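Local coordinates for protein LysR family transcriptional regulator (Vibrio vulnificus, PDB 5FHK) that probably binds specific DNA sequences as a LysR-type transcription factor, AphB, a virulence gene regulator, of which this chain is the regulatory (substrate-binding-like) domain, at residues A[71-76]-A[199-204]; A[78-83]-A[113-118]; A[103-108]-A[140-145]. All coordinates share one frame; numbering follows the deposited sequence.

Interaction 1 (A[71-76]-A[199-204])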
loop_
_atom_site.group_PDB
_atom_site.type_symbol
_atom_site.label_atom_id
_atom_site.label_comp_id
_atom_site.label_asym_id
_atom_site.label_seq_id
_atom_site.Cartn_x
_atom_site.Cartn_y
_atom_site.Cartn_z
ATOM N N ARG A 71 -10.688 13.445 18.239
ATOM C CA ARG A 71 -9.437 13.952 18.774
ATOM C C ARG A 71 -8.417 14.079 17.650
ATOM O O ARG A 71 -8.165 13.114 16.923
ATOM C CB ARG A 71 -8.907 13.029 19.873
ATOM C CG ARG A 71 -7.596 13.471 20.491
ATOM C CD ARG A 71 -7.322 12.700 21.802
ATOM N NE ARG A 71 -7.782 13.434 22.986
ATOM C CZ ARG A 71 -6.966 14.001 23.865
ATOM N NH1 ARG A 71 -5.647 13.910 23.714
ATOM N NH2 ARG A 71 -7.469 14.653 24.903
ATOM N N LYS A 72 -7.827 15.258 17.523
ATOM C CA LYS A 72 -6.777 15.491 16.538
ATOM C C LYS A 72 -5.488 14.842 17.027
ATOM O O LYS A 72 -4.986 15.193 18.100
ATOM C CB LYS A 72 -6.584 16.990 16.323
ATOM C CG LYS A 72 -5.455 17.334 15.354
ATOM C CD LYS A 72 -5.131 18.834 15.333
ATOM C CE LYS A 72 -3.856 19.096 14.526
ATOM N NZ LYS A 72 -3.254 20.460 14.713
ATOM N N ILE A 73 -4.969 13.877 16.274
ATOM C CA ILE A 73 -3.729 13.209 16.658
ATOM C C ILE A 73 -2.593 13.512 15.694
ATOM O O ILE A 73 -1.498 12.956 15.837
ATOM C CB ILE A 73 -3.918 11.688 16.820
ATOM C CG1 ILE A 73 -4.308 11.028 15.500
ATOM C CG2 ILE A 73 -4.926 11.378 17.922
ATOM C CD1 ILE A 73 -4.215 9.510 15.560
ATOM N N GLY A 74 -2.784 14.414 14.754
ATOM C CA GLY A 74 -1.711 14.670 13.810
ATOM C C GLY A 74 -2.205 15.433 12.609
ATOM O O GLY A 74 -3.402 15.677 12.436
ATOM N N SER A 75 -1.247 15.816 11.771
ATOM C CA SER A 75 -1.594 16.538 10.568
ATOM C C SER A 75 -0.539 16.283 9.506
ATOM O O SER A 75 0.610 15.931 9.791
ATOM C CB SER A 75 -1.771 18.033 10.844
ATOM O OG SER A 75 -0.569 18.599 11.300
ATOM N N VAL A 76 -0.963 16.424 8.274
ATOM C CA VAL A 76 -0.114 16.200 7.124
ATOM C C VAL A 76 -0.290 17.379 6.182
ATOM O O VAL A 76 -1.343 18.025 6.154
ATOM C CB VAL A 76 -0.463 14.854 6.439
ATOM C CG1 VAL A 76 -1.728 14.961 5.624
ATOM C CG2 VAL A 76 0.663 14.397 5.580
ATOM N N ASP A 199 -6.773 4.828 25.309
ATOM C CA ASP A 199 -5.874 5.473 26.252
ATOM C C ASP A 199 -4.427 5.332 25.809
ATOM O O ASP A 199 -3.628 6.253 26.000
ATOM C CB ASP A 199 -6.055 4.883 27.654
ATOM C CG ASP A 199 -7.331 5.374 28.341
ATOM O OD1 ASP A 199 -7.906 6.421 27.920
ATOM O OD2 ASP A 199 -7.754 4.708 29.317
ATOM N N TYR A 200 -4.057 4.170 25.260
ATOM C CA TYR A 200 -2.708 4.028 24.718
ATOM C C TYR A 200 -2.431 5.115 23.686
ATOM O O TYR A 200 -1.395 5.788 23.741
ATOM C CB TYR A 200 -2.513 2.642 24.106
ATOM C CG TYR A 200 -1.072 2.387 23.703
ATOM C CD1 TYR A 200 -0.134 1.903 24.629
ATOM C CD2 TYR A 200 -0.640 2.661 22.418
ATOM C CE1 TYR A 200 1.191 1.682 24.254
ATOM C CE2 TYR A 200 0.652 2.432 22.045
ATOM C CZ TYR A 200 1.564 1.948 22.957
ATOM O OH TYR A 200 2.839 1.753 22.518
ATOM N N VAL A 201 -3.383 5.328 22.766
ATOM C CA VAL A 201 -3.223 6.313 21.695
ATOM C C VAL A 201 -3.038 7.700 22.282
ATOM O O VAL A 201 -2.106 8.424 21.922
ATOM C CB VAL A 201 -4.425 6.266 20.727
ATOM C CG1 VAL A 201 -4.313 7.344 19.644
ATOM C CG2 VAL A 201 -4.539 4.912 20.058
ATOM N N ILE A 202 -3.895 8.078 23.235
ATOM C CA ILE A 202 -3.756 9.408 23.816
ATOM C C ILE A 202 -2.432 9.525 24.560
ATOM O O ILE A 202 -1.700 10.508 24.402
ATOM C CB ILE A 202 -4.955 9.741 24.715
ATOM C CG1 ILE A 202 -6.223 9.860 23.859
ATOM C CG2 ILE A 202 -4.704 11.044 25.444
ATOM C CD1 ILE A 202 -7.529 9.661 24.661
ATOM N N ALA A 203 -2.083 8.509 25.353
ATOM C CA ALA A 203 -0.823 8.558 26.078
ATOM C C ALA A 203 0.376 8.432 25.152
ATOM O O ALA A 203 1.476 8.833 25.531
ATOM C CB ALA A 203 -0.784 7.475 27.160
ATOM N N TYR A 204 0.196 7.899 23.949
ATOM C CA TYR A 204 1.296 7.884 22.987
ATOM C C TYR A 204 1.618 9.291 22.495
ATOM O O TYR A 204 2.789 9.637 22.299
ATOM C CB TYR A 204 0.929 6.981 21.810
ATOM C CG TYR A 204 2.090 6.542 20.962
ATOM C CD1 TYR A 204 2.749 5.356 21.251
ATOM C CD2 TYR A 204 2.510 7.288 19.849
ATOM C CE1 TYR A 204 3.814 4.913 20.480
ATOM C CE2 TYR A 204 3.597 6.855 19.065
ATOM C CZ TYR A 204 4.234 5.662 19.393
ATOM O OH TYR A 204 5.293 5.175 18.666
#
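The side chain of Arg-71 leaves its strand toward segment 199-204 of helix 192-204 and crosses that of Ile-202 at about a right angle. With CG anti to the backbone N (chi1 180°), the arginine first runs straight out from the strand, then bends at chi3 (-95°), and this bend brings the guanidinium up beside the isoleucine. Arg-71 NH1 comes closest, 3.5 Å from Ile-202 CG2, while Arg-71 CD lies 3.7 Å from Ile-202 CG1. Ile-202 CD1 sits 4.1 Å above the guanidinium plane, displaced toward its rim near NE. Isoleucine suits this place because all its branches can follow the arginine. The pair rests on van der Waals packing, a methyl laid against a charged group; the arginine is exposed, so its charged end can probably stay hydrated. Deeper in, Ile-73 CG2 approaches Val-201 CG1 at 4.4 Å, a looser touch between two beta-branched residues. Just beyond, Ile-73 and Gly-74 both face Ile-180 in a classic beta bulge. At the backbone angles of Gly-74 there is no room for a beta carbon beside the preceding carbonyl oxygen, which calls for glycine. Val-201 also reaches Met-182 of strand 178-185, the hydrogen-bonded neighbour of 71-76, and Met-25 of helix 18-32. Within this periplasmic-binding-protein-like domain, the C-terminal helix 192-204 is thereby packed against both the sheet and helix 18-32.

Interaction 2 (A[78-83]-A[113-118])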
loop_
_atom_site.group_PDB
_atom_site.type_symbol
_atom_site.label_atom_id
_atom_site.label_comp_id
_atom_site.label_asym_id
_atom_site.label_seq_id
_atom_site.Cartn_x
_atom_site.Cartn_y
_atom_site.Cartn_z
ATOM N N ASP A 78 0.636 18.340 2.003
ATOM C CA ASP A 78 1.119 17.851 0.723
ATOM C C ASP A 78 1.966 18.908 0.021
ATOM O O ASP A 78 1.616 20.090 0.003
ATOM C CB ASP A 78 -0.057 17.440 -0.154
ATOM C CG ASP A 78 -1.101 16.631 0.614
ATOM O OD1 ASP A 78 -0.725 15.654 1.302
ATOM O OD2 ASP A 78 -2.294 17.003 0.569
ATOM N N ILE A 79 3.084 18.463 -0.561
ATOM C CA ILE A 79 4.071 19.338 -1.176
ATOM C C ILE A 79 4.482 18.734 -2.507
ATOM O O ILE A 79 4.386 17.524 -2.725
ATOM C CB ILE A 79 5.318 19.532 -0.295
ATOM C CG1 ILE A 79 6.019 18.194 -0.106
ATOM C CG2 ILE A 79 4.935 20.100 1.099
ATOM C CD1 ILE A 79 7.215 18.291 0.785
ATOM N N LEU A 80 4.979 19.588 -3.387
ATOM C CA LEU A 80 5.405 19.173 -4.715
ATOM C C LEU A 80 6.868 18.772 -4.663
ATOM O O LEU A 80 7.674 19.485 -4.058
ATOM C CB LEU A 80 5.194 20.312 -5.708
ATOM C CG LEU A 80 3.740 20.764 -5.914
ATOM C CD1 LEU A 80 3.676 22.103 -6.687
ATOM C CD2 LEU A 80 2.936 19.691 -6.635
ATOM N N VAL A 81 7.203 17.621 -5.266
ATOM C CA VAL A 81 8.581 17.140 -5.340
ATOM C C VAL A 81 8.859 16.475 -6.689
ATOM O O VAL A 81 7.948 16.157 -7.455
ATOM C CB VAL A 81 8.949 16.149 -4.201
ATOM C CG1 VAL A 81 8.899 16.839 -2.858
ATOM C CG2 VAL A 81 8.012 14.907 -4.200
ATOM N N ALA A 82 10.156 16.287 -6.971
ATOM C CA ALA A 82 10.668 15.558 -8.129
ATOM C C ALA A 82 12.102 15.124 -7.812
ATOM O O ALA A 82 12.761 15.701 -6.940
ATOM C CB ALA A 82 10.621 16.416 -9.405
ATOM N N SER A 83 12.594 14.115 -8.527
ATOM C CA SER A 83 13.971 13.680 -8.275
ATOM C C SER A 83 14.976 14.700 -8.821
ATOM O O SER A 83 14.635 15.537 -9.653
ATOM C CB SER A 83 14.220 12.304 -8.888
ATOM O OG SER A 83 14.513 12.410 -10.268
ATOM N N TRP A 113 -4.938 18.828 -7.693
ATOM C CA TRP A 113 -3.898 19.565 -6.982
ATOM C C TRP A 113 -4.422 20.976 -6.744
ATOM O O TRP A 113 -4.525 21.768 -7.683
ATOM C CB TRP A 113 -2.586 19.612 -7.766
ATOM C CG TRP A 113 -1.881 18.324 -7.970
ATOM C CD1 TRP A 113 -2.300 17.067 -7.604
ATOM C CD2 TRP A 113 -0.612 18.153 -8.606
ATOM N NE1 TRP A 113 -1.370 16.135 -7.977
ATOM C CE2 TRP A 113 -0.316 16.777 -8.580
ATOM C CE3 TRP A 113 0.316 19.040 -9.180
ATOM C CZ2 TRP A 113 0.865 16.260 -9.114
ATOM C CZ3 TRP A 113 1.492 18.520 -9.720
ATOM C CH2 TRP A 113 1.747 17.141 -9.693
ATOM N N THR A 114 -4.744 21.283 -5.494
ATOM C CA THR A 114 -5.199 22.612 -5.085
ATOM C C THR A 114 -4.063 23.274 -4.325
ATOM O O THR A 114 -3.792 22.921 -3.175
ATOM C CB THR A 114 -6.452 22.509 -4.230
ATOM O OG1 THR A 114 -7.405 21.689 -4.914
ATOM C CG2 THR A 114 -7.030 23.898 -3.962
ATOM N N LEU A 115 -3.409 24.241 -4.963
ATOM C CA LEU A 115 -2.154 24.795 -4.481
ATOM C C LEU A 115 -2.313 26.258 -4.110
ATOM O O LEU A 115 -2.779 27.059 -4.928
ATOM C CB LEU A 115 -1.067 24.644 -5.544
ATOM C CG LEU A 115 -0.794 23.170 -5.852
ATOM C CD1 LEU A 115 0.310 23.062 -6.867
ATOM C CD2 LEU A 115 -0.398 22.414 -4.574
ATOM N N ILE A 116 -1.898 26.600 -2.892
ATOM C CA ILE A 116 -1.901 27.967 -2.390
ATOM C C ILE A 116 -0.453 28.421 -2.254
ATOM O O ILE A 116 0.453 27.610 -2.030
ATOM C CB ILE A 116 -2.643 28.095 -1.040
ATOM C CG1 ILE A 116 -1.755 27.598 0.112
ATOM C CG2 ILE A 116 -3.951 27.316 -1.061
ATOM C CD1 ILE A 116 -2.067 28.220 1.478
ATOM N N ASN A 117 -0.222 29.715 -2.422
ATOM C CA ASN A 117 1.118 30.247 -2.196
ATOM C C ASN A 117 1.106 31.168 -0.978
ATOM O O ASN A 117 0.077 31.343 -0.312
ATOM C CB ASN A 117 1.658 30.946 -3.449
ATOM C CG ASN A 117 0.953 32.255 -3.756
ATOM O OD1 ASN A 117 -0.018 32.634 -3.095
ATOM N ND2 ASN A 117 1.433 32.949 -4.789
ATOM N N SER A 118 2.271 31.766 -0.709
ATOM C CA SER A 118 2.441 32.612 0.472
ATOM C C SER A 118 1.478 33.792 0.464
ATOM O O SER A 118 0.958 34.181 1.518
ATOM C CB SER A 118 3.883 33.116 0.549
ATOM O OG SER A 118 4.233 33.792 -0.651
#
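Asn-117 OD1, farther along the strand whose Trp-113 and Leu-115 pack against Leu-80, accepts a hydrogen bond from the backbone N of Glu-121 and a weak one from that of Gly-120; this oxygen probably helps to hold the turn leading to strand 122-125. The contact itself is apolar and buried, and Leu-80 serves both partners by dividing its two methyl groups. CD2 rests over a face of the Trp-113 indole in a CH-pi contact, 4.0 Å from the centroid of the six-membered ring and 29° off its normal. The nearest ring atom to Leu-80 CD2 is Trp-113 CZ3, at 3.6 Å. CD1, the other branch, meets Leu-115 tip to tip, with 3.5 Å between Leu-80 CD1 and Leu-115 CD1. This joins two sheets of the periplasmic-binding-protein-like fold: the long strand 68-82 of the main mixed sheet, and the small antiparallel sheet in which 113-117 is the middle strand. Trp-113 sets off with CG beside the backbone N (chi1 -66°), which brings the broad ring against Leu-80 CD2. Lys-106 lies over its opposite face in a cation-pi contact, and this sandwich, with a weak hydrogen bond from NE1 to the carbonyl of Leu-110, should limit the indole's rotation. Leu-151 of strand 149-153 touches Leu-80 and Trp-113 alike, while Leu-115 also packs on Trp-173 of the small sheet.

Interaction 3 (A[103-108]-A[140-145])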
loop_
_atom_site.group_PDB
_atom_site.type_symbol
_atom_site.label_atom_id
_atom_site.label_comp_id
_atom_site.label_asym_id
_atom_site.label_seq_id
_atom_site.Cartn_x
_atom_site.Cartn_y
_atom_site.Cartn_z
ATOM N N PHE A 103 5.753 16.904 -16.899
ATOM C CA PHE A 103 5.234 15.565 -16.650
ATOM C C PHE A 103 4.751 15.478 -15.207
ATOM O O PHE A 103 5.536 15.692 -14.277
ATOM C CB PHE A 103 6.310 14.500 -16.891
ATOM C CG PHE A 103 6.824 14.418 -18.317
ATOM C CD1 PHE A 103 6.106 13.747 -19.298
ATOM C CD2 PHE A 103 8.042 14.991 -18.663
ATOM C CE1 PHE A 103 6.597 13.668 -20.623
ATOM C CE2 PHE A 103 8.533 14.909 -19.958
ATOM C CZ PHE A 103 7.810 14.243 -20.934
ATOM N N LEU A 104 3.484 15.130 -15.015
ATOM C CA LEU A 104 2.887 15.064 -13.688
ATOM C C LEU A 104 2.571 13.623 -13.324
ATOM O O LEU A 104 2.253 12.805 -14.188
ATOM C CB LEU A 104 1.620 15.917 -13.602
ATOM C CG LEU A 104 1.850 17.386 -13.958
ATOM C CD1 LEU A 104 0.588 18.206 -13.736
ATOM C CD2 LEU A 104 3.024 17.932 -13.164
ATOM N N LEU A 105 2.709 13.312 -12.035
ATOM C CA LEU A 105 2.395 11.996 -11.499
ATOM C C LEU A 105 1.395 12.180 -10.374
ATOM O O LEU A 105 1.658 12.924 -9.420
ATOM C CB LEU A 105 3.651 11.282 -11.003
ATOM C CG LEU A 105 4.873 11.473 -11.898
ATOM C CD1 LEU A 105 6.204 11.081 -11.193
ATOM C CD2 LEU A 105 4.685 10.698 -13.193
ATOM N N LYS A 106 0.239 11.525 -10.490
ATOM C CA LYS A 106 -0.888 11.824 -9.616
ATOM C C LYS A 106 -1.433 10.546 -8.982
ATOM O O LYS A 106 -1.691 9.564 -9.683
ATOM C CB LYS A 106 -1.982 12.553 -10.404
ATOM C CG LYS A 106 -1.618 13.997 -10.777
ATOM C CD LYS A 106 -2.730 14.717 -11.497
ATOM C CE LYS A 106 -2.475 16.231 -11.516
ATOM N NZ LYS A 106 -3.594 16.982 -12.141
ATOM N N GLY A 107 -1.600 10.562 -7.665
ATOM C CA GLY A 107 -2.171 9.430 -6.956
ATOM C C GLY A 107 -3.318 9.856 -6.068
ATOM O O GLY A 107 -3.263 10.912 -5.431
ATOM N N HIS A 108 -4.367 9.018 -6.031
ATOM C CA HIS A 108 -5.516 9.268 -5.166
ATOM C C HIS A 108 -5.060 9.348 -3.712
ATOM O O HIS A 108 -4.162 8.599 -3.306
ATOM C CB HIS A 108 -6.559 8.153 -5.293
ATOM C CG HIS A 108 -7.464 8.272 -6.482
ATOM N ND1 HIS A 108 -7.425 7.383 -7.537
ATOM C CD2 HIS A 108 -8.466 9.142 -6.761
ATOM C CE1 HIS A 108 -8.348 7.712 -8.425
ATOM N NE2 HIS A 108 -8.992 8.777 -7.979
ATOM N N ARG A 140 5.097 7.635 -5.839
ATOM C CA ARG A 140 6.397 8.035 -5.338
ATOM C C ARG A 140 7.501 7.288 -6.064
ATOM O O ARG A 140 8.510 7.882 -6.452
ATOM C CB ARG A 140 6.486 7.790 -3.829
ATOM C CG ARG A 140 7.819 8.229 -3.251
ATOM C CD ARG A 140 8.217 7.375 -2.084
ATOM N NE ARG A 140 8.356 5.964 -2.437
ATOM C CZ ARG A 140 9.370 5.434 -3.124
ATOM N NH1 ARG A 140 10.360 6.194 -3.566
ATOM N NH2 ARG A 140 9.385 4.127 -3.372
ATOM N N SER A 141 7.306 5.991 -6.286
ATOM C CA SER A 141 8.329 5.196 -6.950
ATOM C C SER A 141 8.653 5.756 -8.329
ATOM O O SER A 141 9.824 5.835 -8.709
ATOM C CB SER A 141 7.864 3.743 -7.031
ATOM O OG SER A 141 8.365 3.139 -8.202
ATOM N N ALA A 142 7.630 6.209 -9.072
ATOM C CA ALA A 142 7.869 6.743 -10.410
ATOM C C ALA A 142 8.565 8.097 -10.352
ATOM O O ALA A 142 9.395 8.410 -11.223
ATOM C CB ALA A 142 6.548 6.848 -11.182
ATOM N N CYS A 143 8.224 8.904 -9.341
ATOM C CA CYS A 143 8.901 10.167 -9.085
ATOM C C CYS A 143 10.390 9.946 -8.822
ATOM O O CYS A 143 11.243 10.630 -9.404
ATOM C CB CYS A 143 8.243 10.847 -7.885
ATOM S SG CYS A 143 8.751 12.536 -7.535
ATOM N N SER A 144 10.716 8.993 -7.936
ATOM C CA SER A 144 12.115 8.675 -7.649
ATOM C C SER A 144 12.873 8.273 -8.908
ATOM O O SER A 144 14.071 8.564 -9.040
ATOM C CB SER A 144 12.190 7.551 -6.620
ATOM O OG SER A 144 12.017 8.048 -5.311
ATOM N N GLU A 145 12.195 7.639 -9.853
ATOM C CA GLU A 145 12.824 7.270 -11.106
ATOM C C GLU A 145 12.883 8.426 -12.097
ATOM O O GLU A 145 13.297 8.226 -13.242
ATOM C CB GLU A 145 12.106 6.059 -11.709
ATOM C CG GLU A 145 12.645 4.722 -11.173
ATOM C CD GLU A 145 13.380 3.893 -12.234
ATOM O OE1 GLU A 145 13.485 2.657 -12.060
ATOM O OE2 GLU A 145 13.847 4.473 -13.241
#
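Leu-105 sends CG to the side of its backbone N (chi1 -40°) and then extends CD1 (chi2 164°) straight at helix 136-144, where Cys-143 carries SG anti to its own backbone N (chi1 -171°) and offers its N-CA-CB flank. One methyl therefore does all the touching. Leu-105 CD1 lies 3.5 Å from Cys-143 N, and equally near that residue's CA. The same Leu-105 CD1 is 3.9 Å from Cys-143 CB and 4.2 Å from Ala-142 CB, so it rests on the backbone at Cys-143 more than on the side chains. Small residues suit such a surface: alanine and cysteine let the strand and helix approach until the CA atoms of Leu-105 and Cys-143 are 7.2 Å apart, and the leucine is long enough to bridge that gap. The helix also meets the second subunit: Ser-141 OG hydrogen-bonds Asn-27 ND2 of that chain, and Ala-142 packs on the same Asn-27. Phe-131 touches both Leu-105 and Ala-142, and Cys-143 leans on Thr-150. Helix 136-144 is the connection of a beta-alpha-beta crossover from strand 131-133 to 149-153, and it packs across strand 104-107, which lies between those two parallel neighbours.

Overall arrangement
Of the segments in contact, those on strand 68-82 come first along the chain: residues 71-76 enter interaction 1, and 78-83, running just past the strand's end, enter interaction 2. The centres of interactions 1 and 2 lie about 26 Å apart, on opposite sides of the chain's centre. Interaction 2 closes a loop at 113-118; interaction 3 starts within that loop, at 103-108, and closes beyond it at 140-145, so the two cross. They also touch, with Trp-113 against Leu-105 and Lys-106, and Cys-143 against Ala-82, binding the small sheet, the main sheet and helix 136-144 together. Interaction 1 closes last, at the C-terminal helix, and its long loop encloses both others.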